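Local coordinates for protein 3-dehydroquinate dehydratase (Zymomonas mobilis subsp. mobilis, PDB 6SMF) that probably catalyses the trans-dehydration of 3-dehydroquinate to 3-dehydroshikimate through an enolate intermediate, the third step of chorismate biosynthesis, as a dodecamer of type II dehydroquinase subunits, at residues Ile10-Gly15 against Val52-Ser57; Asn14-Asn19 against Asn81-Thr86; Asn58-Leu63 against His87-Ile92; Glu105-Asn110 against Thr130-Gly135. All blocks are in the same frame, centred on the assembly; numbering follows the deposited sequence.

Overall arrangement
All four contacts belong to one flavodoxin-like domain, a parallel sheet of order 51-56, 9-14, 77-81, 103-107, 129-132 with helices on both sides. Contact 1 zips one edge strand to its neighbour and contact 4 does the same at the other edge; their centres lie about 15 Å apart. Between them, contact 2 joins the loops that leave strands 9-14 and 77-81, sharing N14 and G15 with contact 1 and touching contact 4 where N81 meets V106. Contact 3, its centre about 9 Å from that of contact 2, sets the start of helix 60-72 beside that of helix 90-98. Along the chain contact 1 closes before contact 3 opens, contacts 2 and 3 alternate, and contact 4, with the predicted proton donor, comes last.

Contact 1. Residues Ile10-Gly15 against Val52-Ser57; sequences IFILNG and VEIRQS
F11 has the CB of E53 over one face of its ring, while the R55 guanidinium stands obliquely beside the same ring, their planes 58° apart. For the guanidinium, the nearest ring atom is F11 CE2, above one face toward the rim and 4.2 Å from R55 NH1. The R55 chain, extended from CG to NE, carries that group past L13, whose CD2 packs on R55 CB, to a salt bridge with E69 and a cation-pi contact with W66 on helix 60-72. On the other sheet face I12 makes the aliphatic fit: its CD1 reaches V52 CG2 at 3.4 Å, and its CB leans on I54 CG1. N14 OD1, on the same face, bonds Y139 OH of helix 136-147. The strands run parallel, and five backbone bonds join them from I10 to S57, among them I12 N to E53 O (2.8 Å). At the last bridge the Q56 chain bends at its second torsion (-86°), and NE2 donates almost straight, at 3.0 Å, to G15 O from above that carbonyl's plane; Q56 NE2 also bonds N58 OD1. The R55 charge is thus balanced by E69 while its chain lies against apolar groups, and the Q56 amide takes up the G15 carbonyl where the strands end.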
# COMPACT_ATOMS: atom_id res chain seq x y z
N ILE A 10 16.65 -36.12 -15.66
CA ILE A 10 16.40 -34.84 -14.94
C ILE A 10 16.32 -33.72 -15.97
O ILE A 10 17.35 -33.45 -16.60
CB ILE A 10 17.49 -34.59 -13.89
CG1 ILE A 10 17.40 -35.55 -12.72
CG2 ILE A 10 17.44 -33.16 -13.41
CD1 ILE A 10 18.66 -35.55 -11.87
N PHE A 11 15.14 -33.12 -16.14
CA PHE A 11 14.93 -31.92 -16.97
C PHE A 11 15.62 -30.72 -16.30
O PHE A 11 15.57 -30.54 -15.05
CB PHE A 11 13.43 -31.67 -17.15
CG PHE A 11 12.79 -32.52 -18.21
CD1 PHE A 11 12.87 -33.90 -18.16
CD2 PHE A 11 12.09 -31.94 -19.27
CE1 PHE A 11 12.30 -34.67 -19.15
CE2 PHE A 11 11.48 -32.72 -20.23
CZ PHE A 11 11.62 -34.08 -20.19
N ILE A 12 16.30 -29.94 -17.13
CA ILE A 12 16.93 -28.66 -16.72
C ILE A 12 16.41 -27.63 -17.71
O ILE A 12 16.75 -27.73 -18.91
CB ILE A 12 18.45 -28.76 -16.74
CG1 ILE A 12 18.94 -29.93 -15.86
CG2 ILE A 12 19.07 -27.44 -16.33
CD1 ILE A 12 20.45 -30.06 -15.78
N LEU A 13 15.56 -26.72 -17.22
CA LEU A 13 14.77 -25.82 -18.06
C LEU A 13 15.20 -24.38 -17.80
O LEU A 13 15.14 -23.95 -16.64
CB LEU A 13 13.29 -26.04 -17.75
CG LEU A 13 12.76 -27.45 -17.97
CD1 LEU A 13 11.29 -27.54 -17.57
CD2 LEU A 13 12.95 -27.87 -19.41
N ASN A 14 15.60 -23.68 -18.86
CA ASN A 14 16.12 -22.30 -18.82
C ASN A 14 15.11 -21.39 -19.53
O ASN A 14 14.66 -21.71 -20.64
CB ASN A 14 17.55 -22.21 -19.35
CG ASN A 14 18.55 -22.92 -18.45
OD1 ASN A 14 18.68 -22.57 -17.29
ND2 ASN A 14 19.23 -23.95 -18.95
N GLY A 15 14.75 -20.30 -18.87
CA GLY A 15 13.80 -19.33 -19.41
C GLY A 15 14.49 -18.26 -20.22
O GLY A 15 15.62 -18.43 -20.69
N VAL A 52 20.23 -36.06 -18.53
CA VAL A 52 19.92 -34.65 -18.21
C VAL A 52 19.34 -34.07 -19.50
O VAL A 52 19.99 -34.25 -20.54
CB VAL A 52 21.24 -34.01 -17.72
CG1 VAL A 52 21.86 -33.07 -18.74
CG2 VAL A 52 21.13 -33.37 -16.35
N GLU A 53 18.11 -33.53 -19.48
CA GLU A 53 17.51 -32.97 -20.72
C GLU A 53 17.44 -31.47 -20.54
O GLU A 53 16.66 -31.03 -19.70
CB GLU A 53 16.12 -33.52 -21.07
CG GLU A 53 15.91 -33.51 -22.58
CD GLU A 53 16.46 -34.80 -23.17
OE1 GLU A 53 17.59 -34.81 -23.69
OE2 GLU A 53 15.77 -35.85 -23.06
N ILE A 54 18.25 -30.74 -21.29
CA ILE A 54 18.55 -29.29 -21.10
C ILE A 54 17.89 -28.52 -22.25
O ILE A 54 18.21 -28.82 -23.39
CB ILE A 54 20.07 -29.05 -21.07
CG1 ILE A 54 20.76 -29.98 -20.06
CG2 ILE A 54 20.37 -27.58 -20.82
CD1 ILE A 54 22.23 -29.67 -19.80
N ARG A 55 17.08 -27.52 -21.91
CA ARG A 55 16.27 -26.75 -22.87
C ARG A 55 16.21 -25.28 -22.42
O ARG A 55 16.37 -24.99 -21.21
CB ARG A 55 14.86 -27.35 -22.87
CG ARG A 55 14.85 -28.78 -23.36
CD ARG A 55 13.47 -29.38 -23.54
NE ARG A 55 13.75 -30.76 -23.96
CZ ARG A 55 12.84 -31.68 -24.27
NH1 ARG A 55 11.53 -31.44 -24.20
NH2 ARG A 55 13.29 -32.85 -24.65
N GLN A 56 15.92 -24.40 -23.37
CA GLN A 56 15.80 -22.95 -23.15
C GLN A 56 14.70 -22.45 -24.07
O GLN A 56 14.60 -22.97 -25.19
CB GLN A 56 17.13 -22.24 -23.43
CG GLN A 56 17.13 -20.79 -23.00
CD GLN A 56 16.56 -19.88 -24.07
OE1 GLN A 56 16.68 -20.18 -25.27
NE2 GLN A 56 15.95 -18.78 -23.61
N SER A 57 13.92 -21.48 -23.62
CA SER A 57 12.93 -20.78 -24.45
C SER A 57 12.69 -19.41 -23.85
O SER A 57 12.84 -19.26 -22.60
CB SER A 57 11.66 -21.59 -24.57
OG SER A 57 10.63 -20.84 -25.20

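Contact 2. Residues Asn14-Asn19 against Asn81-Thr86; sequences NGPNLN and NAAAYT
L18 and N81 meet through different first torsions: L18 CG lies beside its own backbone N (chi1 -73°), N81 CG is anti to its own (chi1 -172°), and L18 CD1 comes to 3.6 Å from N81 CG. The N81 amide is held at both ends. Its OD1 accepts from A83 N at 3.1 Å, an Asx turn that bends the chain as it leaves the strand, while ND2 bonds Y139 OH and a citrate, probably from the crystallisation liquor, consistent with the predicted substrate-binding role of N81. One backbone bond spans the gap, G15 N to N81 O at 2.7 Å. Beyond it P16 packs its CG and CD against the facing loop: CD lies 3.5 Å from Y85 CD2 and 3.4 Å from A82 O, and the P16 carbonyl oxygen is 3.2 Å from A83 CB. A water accepts from N17 ND2 and A84 N and donates to P16 O, tying the type II turn G15-L18 to that loop. These loops leave the C-terminal ends of the neighbouring strands 9-14 and 77-81; Y85 bonds N58 O through its hydroxyl and packs against helix 60-72, L18 rests on L108, and N17 bonds A91 and Q68 of a second subunit.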
# COMPACT_ATOMS: atom_id res chain seq x y z
N ASN A 14 15.60 -23.68 -18.86
CA ASN A 14 16.12 -22.30 -18.82
C ASN A 14 15.11 -21.39 -19.53
O ASN A 14 14.66 -21.71 -20.64
CB ASN A 14 17.55 -22.21 -19.35
CG ASN A 14 18.55 -22.92 -18.45
OD1 ASN A 14 18.68 -22.57 -17.29
ND2 ASN A 14 19.23 -23.95 -18.95
N GLY A 15 14.75 -20.30 -18.87
CA GLY A 15 13.80 -19.33 -19.41
C GLY A 15 14.49 -18.26 -20.22
O GLY A 15 15.62 -18.43 -20.69
N PRO A 16 13.81 -17.13 -20.40
CA PRO A 16 14.17 -16.15 -21.42
C PRO A 16 15.50 -15.48 -21.08
O PRO A 16 15.80 -15.31 -19.92
CB PRO A 16 13.02 -15.15 -21.43
CG PRO A 16 12.36 -15.31 -20.05
CD PRO A 16 12.59 -16.75 -19.66
N ASN A 17 16.25 -15.16 -22.14
CA ASN A 17 17.45 -14.31 -22.12
C ASN A 17 18.68 -15.08 -21.59
O ASN A 17 19.83 -14.61 -21.78
CB ASN A 17 17.11 -13.03 -21.37
CG ASN A 17 15.98 -12.29 -22.04
OD1 ASN A 17 16.11 -11.91 -23.22
ND2 ASN A 17 14.91 -12.05 -21.30
N LEU A 18 18.51 -16.24 -20.97
CA LEU A 18 19.68 -17.01 -20.49
C LEU A 18 20.50 -17.52 -21.68
O LEU A 18 21.71 -17.74 -21.51
CB LEU A 18 19.16 -18.16 -19.63
CG LEU A 18 18.64 -17.73 -18.27
CD1 LEU A 18 17.85 -18.83 -17.62
CD2 LEU A 18 19.78 -17.33 -17.40
N ASN A 19 19.86 -17.68 -22.84
CA ASN A 19 20.55 -18.00 -24.11
C ASN A 19 21.59 -16.93 -24.47
O ASN A 19 22.46 -17.27 -25.29
CB ASN A 19 19.54 -18.23 -25.25
CG ASN A 19 18.60 -17.08 -25.50
OD1 ASN A 19 18.00 -16.57 -24.55
ND2 ASN A 19 18.50 -16.64 -26.75
N ASN A 81 15.24 -22.61 -14.02
CA ASN A 81 15.62 -21.19 -14.00
C ASN A 81 14.66 -20.48 -14.95
O ASN A 81 14.93 -20.46 -16.15
CB ASN A 81 17.09 -21.02 -14.36
CG ASN A 81 17.50 -19.60 -14.15
OD1 ASN A 81 16.62 -18.76 -14.04
ND2 ASN A 81 18.80 -19.32 -14.09
N ALA A 82 13.52 -20.01 -14.46
CA ALA A 82 12.48 -19.33 -15.25
C ALA A 82 12.91 -17.90 -15.63
O ALA A 82 12.15 -17.22 -16.28
CB ALA A 82 11.19 -19.32 -14.46
N ALA A 83 14.10 -17.47 -15.23
CA ALA A 83 14.61 -16.09 -15.46
C ALA A 83 13.51 -15.07 -15.10
O ALA A 83 12.94 -15.22 -13.98
CB ALA A 83 15.11 -15.93 -16.85
N ALA A 84 13.18 -14.10 -15.96
CA ALA A 84 12.23 -13.02 -15.58
C ALA A 84 10.85 -13.58 -15.28
O ALA A 84 10.15 -12.94 -14.55
CB ALA A 84 12.13 -11.97 -16.65
N TYR A 85 10.46 -14.73 -15.83
CA TYR A 85 9.10 -15.26 -15.64
C TYR A 85 8.96 -15.72 -14.19
O TYR A 85 7.81 -15.88 -13.73
CB TYR A 85 8.76 -16.38 -16.65
CG TYR A 85 8.58 -15.94 -18.08
CD1 TYR A 85 7.90 -14.79 -18.41
CD2 TYR A 85 9.10 -16.69 -19.13
CE1 TYR A 85 7.73 -14.40 -19.73
CE2 TYR A 85 8.96 -16.30 -20.45
CZ TYR A 85 8.26 -15.15 -20.75
OH TYR A 85 8.10 -14.73 -22.04
N THR A 86 10.07 -15.95 -13.49
CA THR A 86 10.08 -16.28 -12.03
C THR A 86 9.24 -15.25 -11.26
O THR A 86 8.57 -15.63 -10.31
CB THR A 86 11.46 -16.21 -11.37
OG1 THR A 86 12.53 -16.93 -12.04
CG2 THR A 86 11.29 -16.66 -9.93
O HOH W 1 14.82 -12.77 -18.22

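Contact 3. Residues Asn58-Leu63 against His87-Ile92; sequences NHEGAL and HTSVAI. With TRS (2-amino-2-hydroxymethyl-propane-1,3-diol), chain F; SO4 (sulfate ion), chain G.
E60 and S89 join the N-terminal ends of two helices of the flavodoxin-like fold, 60-72 and 90-98. The tight part is polar: E60 OE1 takes the S89 hydroxyl at 2.7 Å on its anti lone pair, the one turned away from OE2. An extended chain (chi1 179°, chi2 175°) carries the carboxylate across. S89 is also the N-cap of its helix, OG accepting from I92 N at 2.8 Å, so one hydroxyl caps a helix and grips the glutamate at once. Elsewhere the packing is looser, with little more than L63 CD1 on I92 CD1 at 4.0 Å. Water 2 bridges the helices as well, accepting from A91 N and giving a weak bond to E60 OE1.

The side facing the other subunits holds small molecules probably from the crystallisation liquor. The Tris amine donates to E60 OE2, and a Tris hydroxyl, O1, donates to E60 OE1; E60 and T88 of two other subunits bind the same molecule. If protonated, the amine would offset the charge of the carboxylates gathered round it. The sulfate likewise collects H59 and G61 from three subunits, so both ligands sit where three chains converge. Here the G61 amide gives its N-H to sulfate O3 at 2.9 Å, and H59 ND1 donates nearly straight (169°), in the plane of its ring, to sulfate O1 at 3.2 Å.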
# COMPACT_ATOMS: atom_id res chain seq x y z
N ASN A 58 12.37 -18.46 -24.71
CA ASN A 58 11.91 -17.11 -24.33
C ASN A 58 10.40 -17.16 -24.07
O ASN A 58 9.84 -16.10 -23.73
CB ASN A 58 12.34 -16.06 -25.36
CG ASN A 58 13.85 -16.08 -25.57
OD1 ASN A 58 14.59 -16.26 -24.60
ND2 ASN A 58 14.30 -15.98 -26.83
N HIS A 59 9.75 -18.32 -24.20
CA HIS A 59 8.27 -18.44 -24.13
C HIS A 59 7.86 -19.07 -22.81
O HIS A 59 8.29 -20.20 -22.50
CB HIS A 59 7.69 -19.23 -25.32
CG HIS A 59 8.00 -18.61 -26.65
ND1 HIS A 59 7.03 -18.01 -27.43
CD2 HIS A 59 9.16 -18.48 -27.33
CE1 HIS A 59 7.59 -17.54 -28.53
NE2 HIS A 59 8.90 -17.80 -28.47
N GLU A 60 7.03 -18.35 -22.06
CA GLU A 60 6.44 -18.82 -20.79
C GLU A 60 5.75 -20.16 -21.04
O GLU A 60 5.95 -21.12 -20.26
CB GLU A 60 5.48 -17.71 -20.35
CG GLU A 60 4.75 -18.00 -19.06
CD GLU A 60 3.92 -16.79 -18.66
OE1 GLU A 60 3.54 -16.74 -17.44
OE2 GLU A 60 3.67 -15.89 -19.59
N GLY A 61 4.96 -20.23 -22.11
CA GLY A 61 4.22 -21.44 -22.46
C GLY A 61 5.14 -22.65 -22.63
O GLY A 61 4.72 -23.79 -22.24
N ALA A 62 6.32 -22.46 -23.23
CA ALA A 62 7.28 -23.57 -23.42
C ALA A 62 7.68 -24.16 -22.06
O ALA A 62 7.66 -25.38 -21.91
CB ALA A 62 8.46 -23.14 -24.23
N LEU A 63 7.97 -23.34 -21.06
CA LEU A 63 8.40 -23.85 -19.73
C LEU A 63 7.28 -24.69 -19.12
O LEU A 63 7.58 -25.73 -18.49
CB LEU A 63 8.79 -22.67 -18.85
CG LEU A 63 9.94 -21.85 -19.41
CD1 LEU A 63 10.19 -20.62 -18.59
CD2 LEU A 63 11.20 -22.67 -19.46
N HIS A 87 9.25 -13.99 -11.70
CA HIS A 87 8.66 -12.84 -10.99
C HIS A 87 7.26 -12.53 -11.51
O HIS A 87 6.57 -11.77 -10.81
CB HIS A 87 9.60 -11.63 -11.05
CG HIS A 87 11.03 -12.00 -10.85
ND1 HIS A 87 11.47 -12.70 -9.72
CD2 HIS A 87 12.09 -11.86 -11.66
CE1 HIS A 87 12.75 -12.98 -9.85
NE2 HIS A 87 13.17 -12.47 -11.04
N THR A 88 6.78 -13.16 -12.58
CA THR A 88 5.46 -12.81 -13.19
C THR A 88 4.54 -14.03 -13.29
O THR A 88 3.32 -13.83 -13.39
CB THR A 88 5.69 -12.13 -14.55
OG1 THR A 88 6.35 -13.01 -15.43
CG2 THR A 88 6.61 -10.92 -14.50
N SER A 89 5.05 -15.26 -13.33
CA SER A 89 4.26 -16.41 -13.85
C SER A 89 3.49 -17.16 -12.75
O SER A 89 4.02 -18.09 -12.18
CB SER A 89 5.06 -17.35 -14.69
OG SER A 89 4.15 -18.24 -15.33
N VAL A 90 2.24 -16.78 -12.54
CA VAL A 90 1.26 -17.60 -11.80
C VAL A 90 1.10 -18.93 -12.53
O VAL A 90 0.95 -19.97 -11.84
CB VAL A 90 -0.08 -16.88 -11.66
CG1 VAL A 90 -1.10 -17.77 -10.97
CG2 VAL A 90 0.07 -15.57 -10.89
N ALA A 91 1.21 -18.94 -13.86
CA ALA A 91 0.94 -20.18 -14.63
C ALA A 91 2.05 -21.18 -14.36
O ALA A 91 1.70 -22.40 -14.26
CB ALA A 91 0.78 -19.85 -16.09
N ILE A 92 3.32 -20.73 -14.23
CA ILE A 92 4.44 -21.65 -13.88
C ILE A 92 4.27 -22.15 -12.44
O ILE A 92 4.56 -23.31 -12.18
CB ILE A 92 5.80 -21.01 -14.15
CG1 ILE A 92 6.09 -21.01 -15.65
CG2 ILE A 92 6.93 -21.71 -13.40
CD1 ILE A 92 7.16 -20.01 -16.03
C TRS F . 2.82 -12.50 -18.09
C1 TRS F . 2.95 -13.41 -16.87
C2 TRS F . 1.40 -11.92 -18.20
C3 TRS F . 3.89 -11.39 -18.03
N TRS F . 3.08 -13.38 -19.28
O1 TRS F . 4.24 -14.00 -16.79
O2 TRS F . 0.40 -12.92 -18.40
O3 TRS F . 4.01 -10.62 -19.22
S SO4 G . 3.88 -17.52 -25.41
O1 SO4 G . 3.89 -18.22 -26.69
O2 SO4 G . 2.55 -16.98 -25.20
O3 SO4 G . 4.25 -18.49 -24.32
O4 SO4 G . 4.84 -16.41 -25.47
O HOH W 2 0.92 -16.28 -15.48

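Contact 4. Residues Glu105-Asn110 against Thr130-Gly135; sequences EVHLSN and TISGFG
E105 and T130 stand side by side on adjacent parallel strands, and the threonine hydroxyl donates to E105 OE1 at 2.8 Å, on the anti side and 25° out of the carboxylate plane. The other oxygen, OE2, accepts from H107 NE2 at 2.6 Å, met from above that plane, and from S121 OG. H107 is the predicted proton donor; chi1 -50° sets CG beside the backbone N, the ring turns NE2 to E105, and ND1 bonds a citrate probably from the crystallisation liquor. At the ring edge, near its plane, S132 OG lies 3.1 Å from H107 CD2. The backbone ladder is satisfied in turn: I131 N to E105 O, H107 N to I131 O at 3.0 Å, and G133 N to H107 O, which also receives S138 OG. Past the strands, L108 O accepts G135 N at 3.0 Å, in the carbonyl plane on a lone pair. L108 N and S109 OG bond the same citrate, consistent with their predicted substrate contacts; S109 OG also bonds R114 NH2. N110 ND2 bonds G124 O and A127 O of a neighbouring subunit, whose strand extends the sheet antiparallel from T130-S132. The T130 and S121 bonds probably steady the E105 carboxylate, which in turn would limit rotation of the H107 ring, with ND1 turned to the citrate.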
# COMPACT_ATOMS: atom_id res chain seq x y z
N GLU A 105 14.36 -24.61 -7.90
CA GLU A 105 14.56 -23.27 -8.48
C GLU A 105 16.06 -23.02 -8.52
O GLU A 105 16.72 -23.27 -7.51
CB GLU A 105 13.88 -22.20 -7.62
CG GLU A 105 13.81 -20.85 -8.28
CD GLU A 105 13.16 -19.77 -7.42
OE1 GLU A 105 12.84 -20.04 -6.18
OE2 GLU A 105 12.98 -18.65 -7.98
N VAL A 106 16.56 -22.50 -9.64
CA VAL A 106 17.97 -22.09 -9.82
C VAL A 106 18.04 -20.67 -10.38
O VAL A 106 17.27 -20.33 -11.27
CB VAL A 106 18.69 -23.12 -10.71
CG1 VAL A 106 19.89 -22.52 -11.37
CG2 VAL A 106 19.09 -24.31 -9.88
N HIS A 107 18.95 -19.87 -9.82
CA HIS A 107 19.40 -18.58 -10.37
C HIS A 107 20.93 -18.53 -10.32
O HIS A 107 21.52 -18.91 -9.29
CB HIS A 107 18.79 -17.36 -9.64
CG HIS A 107 17.31 -17.47 -9.49
ND1 HIS A 107 16.45 -17.31 -10.55
CD2 HIS A 107 16.55 -17.75 -8.41
CE1 HIS A 107 15.23 -17.43 -10.11
NE2 HIS A 107 15.26 -17.72 -8.79
N LEU A 108 21.53 -18.04 -11.40
CA LEU A 108 22.95 -17.68 -11.46
C LEU A 108 23.24 -16.60 -10.43
O LEU A 108 24.21 -16.74 -9.68
CB LEU A 108 23.24 -17.17 -12.87
CG LEU A 108 23.05 -18.16 -14.02
CD1 LEU A 108 22.96 -17.39 -15.34
CD2 LEU A 108 24.20 -19.17 -14.05
N SER A 109 22.49 -15.49 -10.48
CA SER A 109 22.71 -14.33 -9.58
C SER A 109 21.83 -14.55 -8.34
O SER A 109 21.03 -15.53 -8.32
CB SER A 109 22.37 -13.06 -10.28
OG SER A 109 20.97 -13.02 -10.51
N ASN A 110 21.99 -13.71 -7.34
CA ASN A 110 21.10 -13.70 -6.16
C ASN A 110 20.02 -12.66 -6.43
O ASN A 110 20.28 -11.45 -6.36
CB ASN A 110 21.92 -13.41 -4.89
CG ASN A 110 21.08 -13.23 -3.64
OD1 ASN A 110 19.85 -13.38 -3.66
ND2 ASN A 110 21.76 -12.90 -2.55
N THR A 130 15.39 -23.97 -3.56
CA THR A 130 15.98 -22.86 -4.34
C THR A 130 17.48 -22.84 -4.10
O THR A 130 17.92 -22.85 -2.93
CB THR A 130 15.36 -21.53 -3.90
OG1 THR A 130 13.96 -21.60 -4.20
CG2 THR A 130 15.94 -20.33 -4.60
N ILE A 131 18.24 -22.73 -5.18
CA ILE A 131 19.70 -22.47 -5.15
C ILE A 131 19.96 -21.23 -6.00
O ILE A 131 19.66 -21.26 -7.20
CB ILE A 131 20.47 -23.70 -5.61
CG1 ILE A 131 20.04 -24.92 -4.80
CG2 ILE A 131 21.96 -23.40 -5.54
CD1 ILE A 131 20.78 -26.23 -5.15
N SER A 132 20.49 -20.19 -5.37
CA SER A 132 20.73 -18.88 -6.01
C SER A 132 22.14 -18.40 -5.74
O SER A 132 22.54 -18.45 -4.59
CB SER A 132 19.74 -17.85 -5.49
OG SER A 132 18.45 -18.16 -5.96
N GLY A 133 22.79 -17.84 -6.76
CA GLY A 133 23.84 -16.82 -6.58
C GLY A 133 25.22 -17.35 -6.84
O GLY A 133 26.14 -16.56 -6.66
N PHE A 134 25.35 -18.61 -7.27
CA PHE A 134 26.66 -19.30 -7.39
C PHE A 134 27.07 -19.41 -8.87
O PHE A 134 27.94 -20.24 -9.18
CB PHE A 134 26.61 -20.69 -6.73
CG PHE A 134 26.18 -20.66 -5.28
CD1 PHE A 134 27.09 -20.38 -4.28
CD2 PHE A 134 24.85 -20.86 -4.93
CE1 PHE A 134 26.68 -20.32 -2.95
CE2 PHE A 134 24.45 -20.84 -3.60
CZ PHE A 134 25.37 -20.57 -2.62
N GLY A 135 26.50 -18.60 -9.75
CA GLY A 135 26.63 -18.74 -11.21
C GLY A 135 26.31 -20.15 -11.65
O GLY A 135 25.25 -20.69 -11.22